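Local coordinates for protein NDP-N-acetyl-D-galactosaminuronic acid dehydrogenase (Methanosarcina mazei Go1, PDB 3G79) that probably oxidises UDP-N-acetyl-alpha-D-mannosamine to its uronate, reducing two NAD(+) to NADH, at residues A[130-135]-A[161-166]; A[136-140]-A[168-174]. All coordinates share one frame; numbering follows the deposited sequence.

Overall arrangement
Contact 1 joins helix 124-136 to helix 154-166 in the NAD-binding domain, and contact 2 joins the two loops that leave these same helices for strands 142-145 and 175-178. Both are partly buried and belong to neighbouring strand-helix units of one sheet, their centres about 10 Å apart. Contact 1 is apolar on its sheet side and charged at its solvent-facing margin, with no hydrogen bond across it. Contact 2 adds one backbone hydrogen bond to a leucine-on-phenylalanine packing. The two meet where Leu162 CB lies 3.8 Å from Phe174 CZ and where Glu163 OE2 probably takes a hydrogen bond from Ala170 N at 2.8 Å.

Contact 1 of 2, residues A[130-135]-A[161-166]; sequences IRNVGK and ILEEES
The flat groups of this contact, the Arg131 guanidinium and the Glu165 carboxylate, lie at its solvent-facing margin and do not stack, their planes being 69° apart. Carboxylate atom OE2 comes up against the arginine's methylene chain, 3.8 Å from Arg131 CD, and stays 4.6 Å from Arg131 NE, too far for a salt bridge. A bend at chi2 (-79°) turns the Glu165 carboxylate aside, over the Arg131 methylenes and toward Lys135, with OE1 still 4.7 Å from Lys135 NZ and not in contact with it. The stem of the same side chain, Glu165 CB, rests on the backbone at Gly134 and Lys135.

The bare backbone of Gly134 lets the helices come close, its CA 4.2 Å from Leu162 CA, and the axes of the two short segments approach to 7.5 Å at a crossing angle of -43°. Leu162 CD1 lies against the backbone of Gly134, 3.5 Å from its N, and also meets Val133 CG1. The other branch, Leu162 CD2, touches Ile130 CG2 at 3.6 Å. Ile161 meets helix 124-136 chiefly through CG2, which lies against Ile130 CG2 and Arg131 CG. Leu107 and Val105 of strand 104-107 lie beneath Ile130 and Val133, so this is helix-on-helix packing on one face of the Rossmann-type sheet.

At the C-terminal end of helix 154-166, Ser166 OG donates to Leu162 O over 2.6 Å, and Ser166 N reaches that oxygen from its opposite face. With no hydrogen bond between the helices, cohesion probably comes mainly from close apolar fit, and the charges at the margin may add a mild, solvent-weakened attraction.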
loop_
_atom_site.group_PDB
_atom_site.type_symbol
_atom_site.label_atom_id
_atom_site.label_comp_id
_atom_site.label_asym_id
_atom_site.label_seq_id
_atom_site.Cartn_x
_atom_site.Cartn_y
_atom_site.Cartn_z
ATOM N N ILE A 130 33.178 -15.774 5.197
ATOM C CA ILE A 130 33.650 -14.448 5.527
ATOM C C ILE A 130 35.013 -14.598 6.174
ATOM O O ILE A 130 35.979 -13.941 5.759
ATOM C CB ILE A 130 32.628 -13.690 6.433
ATOM C CG1 ILE A 130 31.300 -13.545 5.696
ATOM C CG2 ILE A 130 33.113 -12.306 6.740
ATOM C CD1 ILE A 130 30.117 -13.103 6.560
ATOM N N ARG A 131 35.097 -15.474 7.176
ATOM C CA ARG A 131 36.377 -15.866 7.758
ATOM C C ARG A 131 37.388 -16.189 6.648
ATOM O O ARG A 131 38.447 -15.570 6.557
ATOM C CB ARG A 131 36.197 -17.036 8.727
ATOM C CG ARG A 131 35.500 -16.677 10.092
ATOM C CD ARG A 131 36.045 -17.519 11.291
ATOM N NE ARG A 131 35.173 -17.646 12.471
ATOM C CZ ARG A 131 34.286 -18.635 12.649
ATOM N NH1 ARG A 131 33.562 -18.708 13.771
ATOM N NH2 ARG A 131 34.103 -19.569 11.703
ATOM N N ASN A 132 37.075 -17.115 5.754
ATOM C CA ASN A 132 38.040 -17.396 4.696
ATOM C C ASN A 132 38.472 -16.154 3.933
ATOM O O ASN A 132 39.685 -15.935 3.712
ATOM C CB ASN A 132 37.528 -18.441 3.742
ATOM C CG ASN A 132 37.867 -19.836 4.187
ATOM O OD1 ASN A 132 37.177 -20.763 3.805
ATOM N ND2 ASN A 132 38.945 -20.006 4.983
ATOM N N VAL A 133 37.484 -15.344 3.530
ATOM C CA VAL A 133 37.776 -14.019 2.986
ATOM C C VAL A 133 38.701 -13.174 3.895
ATOM O O VAL A 133 39.786 -12.757 3.458
ATOM C CB VAL A 133 36.489 -13.274 2.618
ATOM C CG1 VAL A 133 36.778 -11.813 2.208
ATOM C CG2 VAL A 133 35.842 -14.006 1.501
ATOM N N GLY A 134 38.276 -12.924 5.140
ATOM C CA GLY A 134 39.091 -12.147 6.056
ATOM C C GLY A 134 40.518 -12.683 6.088
ATOM O O GLY A 134 41.472 -11.916 6.044
ATOM N N LYS A 135 40.642 -14.010 6.133
ATOM C CA LYS A 135 41.896 -14.711 6.260
ATOM C C LYS A 135 42.857 -14.326 5.181
ATOM O O LYS A 135 44.063 -14.303 5.423
ATOM C CB LYS A 135 41.657 -16.218 6.209
ATOM C CG LYS A 135 42.881 -17.094 6.454
ATOM C CD LYS A 135 42.571 -18.252 7.435
ATOM C CE LYS A 135 41.475 -19.201 6.898
ATOM N NZ LYS A 135 40.455 -19.588 7.939
ATOM N N ILE A 161 34.443 -9.881 11.778
ATOM C CA ILE A 161 35.161 -10.996 11.173
ATOM C C ILE A 161 36.208 -10.561 10.135
ATOM O O ILE A 161 37.366 -10.999 10.169
ATOM C CB ILE A 161 34.192 -12.011 10.503
ATOM C CG1 ILE A 161 33.218 -12.577 11.527
ATOM C CG2 ILE A 161 34.968 -13.178 9.948
ATOM C CD1 ILE A 161 32.129 -13.469 10.932
ATOM N N LEU A 162 35.808 -9.735 9.177
ATOM C CA LEU A 162 36.754 -9.302 8.163
ATOM C C LEU A 162 37.926 -8.638 8.850
ATOM O O LEU A 162 39.078 -8.862 8.466
ATOM C CB LEU A 162 36.116 -8.342 7.148
ATOM C CG LEU A 162 35.527 -8.886 5.831
ATOM C CD1 LEU A 162 36.083 -10.269 5.437
ATOM C CD2 LEU A 162 34.016 -8.907 5.862
ATOM N N GLU A 163 37.634 -7.837 9.872
ATOM C CA GLU A 163 38.669 -7.046 10.516
ATOM C C GLU A 163 39.545 -7.859 11.455
ATOM O O GLU A 163 40.747 -7.634 11.478
ATOM C CB GLU A 163 38.107 -5.792 11.191
ATOM C CG GLU A 163 37.541 -4.799 10.166
ATOM C CD GLU A 163 37.087 -3.479 10.757
ATOM O OE1 GLU A 163 36.751 -3.408 11.959
ATOM O OE2 GLU A 163 37.028 -2.495 10.004
ATOM N N GLU A 164 38.956 -8.797 12.207
ATOM C CA GLU A 164 39.700 -9.646 13.141
ATOM C C GLU A 164 40.640 -10.550 12.361
ATOM O O GLU A 164 41.762 -10.777 12.781
ATOM C CB GLU A 164 38.790 -10.552 13.987
ATOM C CG GLU A 164 37.806 -9.876 14.953
ATOM C CD GLU A 164 36.694 -10.835 15.493
ATOM O OE1 GLU A 164 36.372 -11.870 14.827
ATOM O OE2 GLU A 164 36.122 -10.526 16.576
ATOM N N GLU A 165 40.185 -11.085 11.232
ATOM C CA GLU A 165 40.987 -12.083 10.538
ATOM C C GLU A 165 42.144 -11.448 9.766
ATOM O O GLU A 165 43.285 -11.945 9.794
ATOM C CB GLU A 165 40.114 -12.957 9.634
ATOM C CG GLU A 165 39.106 -13.833 10.380
ATOM C CD GLU A 165 39.719 -15.098 10.983
ATOM O OE1 GLU A 165 40.694 -15.645 10.415
ATOM O OE2 GLU A 165 39.208 -15.563 12.014
ATOM N N SER A 166 41.844 -10.353 9.074
ATOM C CA SER A 166 42.825 -9.732 8.225
ATOM C C SER A 166 43.733 -8.855 9.069
ATOM O O SER A 166 44.930 -8.740 8.806
ATOM C CB SER A 166 42.142 -8.881 7.152
ATOM O OG SER A 166 41.346 -7.869 7.754
#

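Contact 2 of 2, residues A[136-140]-A[168-174]; sequences YLKPG and LKAGEDF
Leu137 CD2 sits over the centre of the Phe174 ring, 3.3 Å from the centroid and 14° off the ring normal, a close CH-pi contact made by a single methyl group. The leucine runs at roughly a right angle to the aromatic side chain. Its CG is anti to the backbone N (chi1 -169°), which carries the branch across to the second loop. The opposite face of the ring carries Ala170 CA, 3.6 Å above the plane and displaced toward the rim, so the phenyl is held between Leu137 of the first loop and the backbone of its own loop at Ala170. On the same leucine, Leu168 CD1 packs obliquely against Leu137 CG at 4.0 Å, and Leu168 CD2 reaches the ring of Pro139.

One backbone bond ties the loops together: Gly140 N donates to Asp173 O over 2.7 Å, almost straight at 172°. Pro139 CA also approaches this carbonyl oxygen in a CA-H...O contact. These loops are the helix-to-strand connections of successive beta-alpha-beta crossovers in the Rossmann-type domain. The bond therefore joins their ends just before strands 142-145 and 175-178, which lie side by side in parallel.

The loop 168-174 is shaped by bonds of its own. Asp173 OD1 accepts from Lys169 N at 2.8 Å through its anti lone pair, and Asp173 N donates back to Lys169 O at 2.8 Å. Gly171 N closes on Phe174 O. Further out, Ser166 OG of helix 154-166 accepts from Leu168 N, and Asp173 OD2 makes a salt bridge with Lys7 of the N-terminal helix.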
loop_
_atom_site.group_PDB
_atom_site.type_symbol
_atom_site.label_atom_id
_atom_site.label_comp_id
_atom_site.label_asym_id
_atom_site.label_seq_id
_atom_site.Cartn_x
_atom_site.Cartn_y
_atom_site.Cartn_z
ATOM N N TYR A 136 42.345 -14.028 3.982
ATOM C CA TYR A 136 43.254 -13.805 2.844
ATOM C C TYR A 136 43.150 -12.379 2.262
ATOM O O TYR A 136 43.832 -12.015 1.292
ATOM C CB TYR A 136 43.084 -14.910 1.796
ATOM C CG TYR A 136 43.514 -16.279 2.277
ATOM C CD1 TYR A 136 44.878 -16.586 2.461
ATOM C CD2 TYR A 136 42.574 -17.275 2.565
ATOM C CE1 TYR A 136 45.294 -17.843 2.920
ATOM C CE2 TYR A 136 42.988 -18.556 3.026
ATOM C CZ TYR A 136 44.347 -18.820 3.196
ATOM O OH TYR A 136 44.777 -20.047 3.634
ATOM N N LEU A 137 42.326 -11.576 2.929
ATOM C CA LEU A 137 42.076 -10.190 2.544
ATOM C C LEU A 137 43.358 -9.355 2.395
ATOM O O LEU A 137 44.263 -9.425 3.255
ATOM C CB LEU A 137 41.114 -9.525 3.547
ATOM C CG LEU A 137 40.523 -8.166 3.174
ATOM C CD1 LEU A 137 39.720 -8.256 1.869
ATOM C CD2 LEU A 137 39.651 -7.691 4.305
ATOM N N LYS A 138 43.424 -8.577 1.305
ATOM C CA LYS A 138 44.549 -7.684 1.019
ATOM C C LYS A 138 44.040 -6.258 0.848
ATOM O O LYS A 138 42.892 -6.059 0.553
ATOM C CB LYS A 138 45.333 -8.143 -0.218
ATOM C CG LYS A 138 45.938 -9.549 -0.097
ATOM C CD LYS A 138 47.401 -9.605 0.379
ATOM C CE LYS A 138 47.534 -9.874 1.886
ATOM N NZ LYS A 138 48.713 -10.731 2.233
ATOM N N PRO A 139 44.898 -5.256 1.070
ATOM C CA PRO A 139 44.542 -3.840 0.918
ATOM C C PRO A 139 43.992 -3.519 -0.461
ATOM O O PRO A 139 44.557 -3.976 -1.459
ATOM C CB PRO A 139 45.897 -3.141 1.064
ATOM C CG PRO A 139 46.698 -4.072 1.968
ATOM C CD PRO A 139 46.223 -5.450 1.712
ATOM N N GLY A 140 42.928 -2.722 -0.525
ATOM C CA GLY A 140 42.328 -2.362 -1.798
ATOM C C GLY A 140 41.346 -3.347 -2.428
ATOM O O GLY A 140 40.640 -3.022 -3.371
ATOM N N LEU A 168 42.920 -5.586 9.161
ATOM C CA LEU A 168 42.887 -4.333 8.386
ATOM C C LEU A 168 41.544 -3.666 8.637
ATOM O O LEU A 168 40.679 -4.261 9.247
ATOM C CB LEU A 168 43.013 -4.579 6.876
ATOM C CG LEU A 168 44.043 -5.510 6.206
ATOM C CD1 LEU A 168 43.462 -6.031 4.927
ATOM C CD2 LEU A 168 45.387 -4.864 5.907
ATOM N N LYS A 169 41.342 -2.457 8.127
ATOM C CA LYS A 169 40.137 -1.709 8.464
ATOM C C LYS A 169 39.224 -1.520 7.271
ATOM O O LYS A 169 39.666 -1.123 6.198
ATOM C CB LYS A 169 40.478 -0.339 9.060
ATOM C CG LYS A 169 41.237 -0.406 10.366
ATOM C CD LYS A 169 40.286 -0.582 11.507
ATOM C CE LYS A 169 41.023 -0.812 12.827
ATOM N NZ LYS A 169 40.042 -1.075 13.945
ATOM N N ALA A 170 37.943 -1.787 7.479
ATOM C CA ALA A 170 36.954 -1.574 6.454
ATOM C C ALA A 170 36.753 -0.072 6.216
ATOM O O ALA A 170 36.528 0.692 7.128
ATOM C CB ALA A 170 35.650 -2.242 6.857
ATOM N N GLY A 171 36.846 0.349 4.964
ATOM C CA GLY A 171 36.493 1.717 4.614
ATOM C C GLY A 171 37.737 2.543 4.676
ATOM O O GLY A 171 37.705 3.760 4.493
ATOM N N GLU A 172 38.844 1.887 4.983
ATOM C CA GLU A 172 40.126 2.539 4.882
ATOM C C GLU A 172 40.990 1.626 4.052
ATOM O O GLU A 172 41.405 2.007 2.973
ATOM C CB GLU A 172 40.756 2.774 6.252
ATOM C CG GLU A 172 39.860 3.380 7.295
ATOM C CD GLU A 172 40.505 3.336 8.660
ATOM O OE1 GLU A 172 41.757 3.429 8.710
ATOM O OE2 GLU A 172 39.778 3.200 9.684
ATOM N N ASP A 173 41.238 0.407 4.539
ATOM C CA ASP A 173 42.117 -0.536 3.837
ATOM C C ASP A 173 41.437 -1.311 2.722
ATOM O O ASP A 173 42.054 -1.620 1.728
ATOM C CB ASP A 173 42.774 -1.506 4.828
ATOM C CG ASP A 173 43.659 -0.797 5.829
ATOM O OD1 ASP A 173 43.477 -0.986 7.054
ATOM O OD2 ASP A 173 44.538 -0.033 5.388
ATOM N N PHE A 174 40.169 -1.661 2.907
ATOM C CA PHE A 174 39.443 -2.425 1.914
ATOM C C PHE A 174 38.011 -1.907 1.838
ATOM O O PHE A 174 37.559 -1.161 2.736
ATOM C CB PHE A 174 39.529 -3.928 2.217
ATOM C CG PHE A 174 38.865 -4.326 3.508
ATOM C CD1 PHE A 174 37.504 -4.636 3.540
ATOM C CD2 PHE A 174 39.602 -4.415 4.691
ATOM C CE1 PHE A 174 36.867 -5.020 4.714
ATOM C CE2 PHE A 174 38.973 -4.797 5.895
ATOM C CZ PHE A 174 37.588 -5.100 5.898
#